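Local structure of 3'-5'-exonuclease (Saccharomyces cerevisiae, 3E2V) at residues A[159-164]-A[198-203]. The protein probably cleaves DNA as a magnesium-dependent nuclease of the TatD family, cutting double strands internally and also removing nucleotides from the 3' end. Sequence-based numbering, arbitrary orientation. Where two conformers were deposited one is given.
Sequences IGEIGL and PLFLHM
Two neighbouring parallel strands of the TIM-barrel fold, the fourth and fifth in the sheet, pair here along 159-164 and 198-203 beside the magnesium site of this TatD-type hydrolase. Main-chain bonds join them: Ile159 N gives to Pro198 O, Phe200 N to Ile159 O at 2.8 Å, Ile162 N to Phe200 O, His202 N to Ile162 O, and Leu164 N to His202 O. Ile159 pairs with Leu199 and Ile162 with Leu201, three residues against two, a bulge-like irregularity at Glu161, which follows a cis peptide bond. Phe200 O serves this irregular step, accepting Ile162 N at 3.2 Å in its carbonyl plane together with CA-H...O contacts from Gly160 and Glu161. On the face toward helix 174-187, Leu199 CD2 lies alongside Ile159 CB at 3.9 Å, and Leu201 CD2 meets Ile162 CG1 at 3.8 Å, with Leu185 of that helix covering Ile162 and Leu199. The other face lines the metal site. Glu161, known to bind magnesium in this protein, does not bind the ion here: its side chain stops about 4 Å from it (nearest atoms), beside the ligand His253. In the conformer given, its CG lies at the edge of the Phe200 ring, in the ring plane, and the carboxylate stands 80° to that ring, whose own stack with His253 ties the second strand to a metal ligand. The imidazole of His202 lies beside the glutamate because chi1 (-178°) sends CG away from the backbone N; NE2 is hydrogen-bonded to Asp165 OD2, at the end of the same strand as Glu161. The direct bond from His202 ND1 to Glu161 OE1 is weak, long at 3.5 Å and bent, but a water reinforces it, donating to OE1 at 2.6 Å and lying 3.0 Å from ND1.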
loop_
_atom_site.group_PDB
_atom_site.type_symbol
_atom_site.label_atom_id
_atom_site.label_comp_id
_atom_site.label_asym_id
_atom_site.label_seq_id
_atom_site.Cartn_x
_atom_site.Cartn_y
_atom_site.Cartn_z
ATOM N N ILE A 159 1.561 8.771 -4.183
ATOM C CA ILE A 159 2.896 8.899 -3.598
ATOM C C ILE A 159 2.949 8.044 -2.340
ATOM O O ILE A 159 2.141 8.237 -1.426
ATOM C CB ILE A 159 3.224 10.387 -3.323
ATOM C CG1 ILE A 159 3.424 11.113 -4.670
ATOM C CG2 ILE A 159 4.447 10.528 -2.423
ATOM C CD1 ILE A 159 3.339 12.650 -4.574
ATOM N N GLY A 160 3.886 7.104 -2.311
ATOM C CA GLY A 160 4.016 6.154 -1.206
ATOM C C GLY A 160 4.699 4.910 -1.737
ATOM O O GLY A 160 5.064 4.901 -2.908
ATOM N N GLU A 161 4.915 3.863 -0.933
ATOM C CA GLU A 161 4.587 3.793 0.492
ATOM C C GLU A 161 5.567 4.617 1.309
ATOM O O GLU A 161 6.760 4.338 1.246
ATOM C CB GLU A 161 4.724 2.346 0.958
ATOM C CG GLU A 161 3.617 1.447 0.509
ATOM C CD GLU A 161 3.630 0.103 1.210
ATOM O OE1 GLU A 161 3.672 0.067 2.460
ATOM O OE2 GLU A 161 3.595 -0.917 0.497
ATOM N N ILE A 162 5.078 5.594 2.077
ATOM C CA ILE A 162 5.940 6.357 2.985
ATOM C C ILE A 162 5.331 6.374 4.382
ATOM O O ILE A 162 4.112 6.272 4.535
ATOM C CB ILE A 162 6.189 7.800 2.475
ATOM C CG1 ILE A 162 4.881 8.587 2.337
ATOM C CG2 ILE A 162 6.927 7.767 1.122
ATOM C CD1 ILE A 162 5.080 10.069 1.974
ATOM N N GLY A 163 6.174 6.475 5.399
ATOM C CA GLY A 163 5.657 6.548 6.753
ATOM C C GLY A 163 6.657 6.083 7.771
ATOM O O GLY A 163 7.860 6.326 7.633
ATOM N N LEU A 164 6.149 5.397 8.791
ATOM C CA LEU A 164 6.965 4.985 9.932
ATOM C C LEU A 164 6.685 3.532 10.273
ATOM O O LEU A 164 5.526 3.098 10.214
ATOM C CB LEU A 164 6.663 5.871 11.147
ATOM C CG LEU A 164 6.881 7.376 11.012
ATOM C CD1 LEU A 164 6.506 8.102 12.305
ATOM C CD2 LEU A 164 8.336 7.668 10.690
ATOM N N PRO A 198 -2.929 11.494 -4.072
ATOM C CA PRO A 198 -3.204 10.909 -2.757
ATOM C C PRO A 198 -1.938 10.270 -2.198
ATOM O O PRO A 198 -1.083 9.798 -2.974
ATOM C CB PRO A 198 -4.266 9.842 -3.065
ATOM C CG PRO A 198 -4.013 9.450 -4.510
ATOM C CD PRO A 198 -3.596 10.757 -5.169
ATOM N N LEU A 199 -1.826 10.245 -0.865
ATOM C CA LEU A 199 -0.693 9.624 -0.201
ATOM C C LEU A 199 -1.041 8.219 0.254
ATOM O O LEU A 199 -2.122 7.978 0.815
ATOM C CB LEU A 199 -0.219 10.467 0.992
ATOM C CG LEU A 199 0.217 11.907 0.674
ATOM C CD1 LEU A 199 0.696 12.592 1.951
ATOM C CD2 LEU A 199 1.334 11.919 -0.330
ATOM N N PHE A 200 -0.107 7.308 0.020
ATOM C CA PHE A 200 -0.229 5.919 0.410
ATOM C C PHE A 200 0.746 5.709 1.556
ATOM O O PHE A 200 1.965 5.646 1.355
ATOM C CB PHE A 200 0.065 5.032 -0.815
ATOM C CG PHE A 200 -0.243 3.580 -0.609
ATOM C CD1 PHE A 200 -1.543 3.106 -0.703
ATOM C CD2 PHE A 200 0.756 2.691 -0.317
ATOM C CE1 PHE A 200 -1.819 1.760 -0.521
ATOM C CE2 PHE A 200 0.478 1.331 -0.118
ATOM C CZ PHE A 200 -0.808 0.869 -0.236
ATOM N N LEU A 201 0.195 5.661 2.766
ATOM C CA LEU A 201 0.973 5.815 3.995
ATOM C C LEU A 201 1.092 4.503 4.745
ATOM O O LEU A 201 0.144 3.723 4.826
ATOM C CB LEU A 201 0.304 6.875 4.860
ATOM C CG LEU A 201 0.193 8.283 4.280
ATOM C CD1 LEU A 201 -0.874 9.105 5.006
ATOM C CD2 LEU A 201 1.548 8.995 4.220
ATOM N N HIS A 202 2.291 4.284 5.282
ATOM C CA HIS A 202 2.620 3.112 6.102
ATOM C C HIS A 202 2.750 3.560 7.558
ATOM O O HIS A 202 3.451 4.525 7.877
ATOM C CB HIS A 202 3.920 2.470 5.590
ATOM C CG HIS A 202 4.316 1.227 6.325
ATOM N ND1 HIS A 202 3.938 -0.031 5.914
ATOM C CD2 HIS A 202 5.070 1.052 7.435
ATOM C CE1 HIS A 202 4.421 -0.930 6.755
ATOM N NE2 HIS A 202 5.114 -0.298 7.686
ATOM N N MET A 203 2.064 2.864 8.453
ATOM C CA MET A 203 2.203 3.113 9.870
ATOM C C MET A 203 2.144 1.768 10.586
ATOM O O MET A 203 1.142 1.022 10.494
ATOM C CB MET A 203 1.091 4.038 10.393
ATOM C CG MET A 203 1.260 4.538 11.839
ATOM S SD MET A 203 0.858 3.318 13.132
ATOM C CE MET A 203 -0.943 3.355 13.060
HETATM O O HOH W 1 3.500 -2.172 3.806
#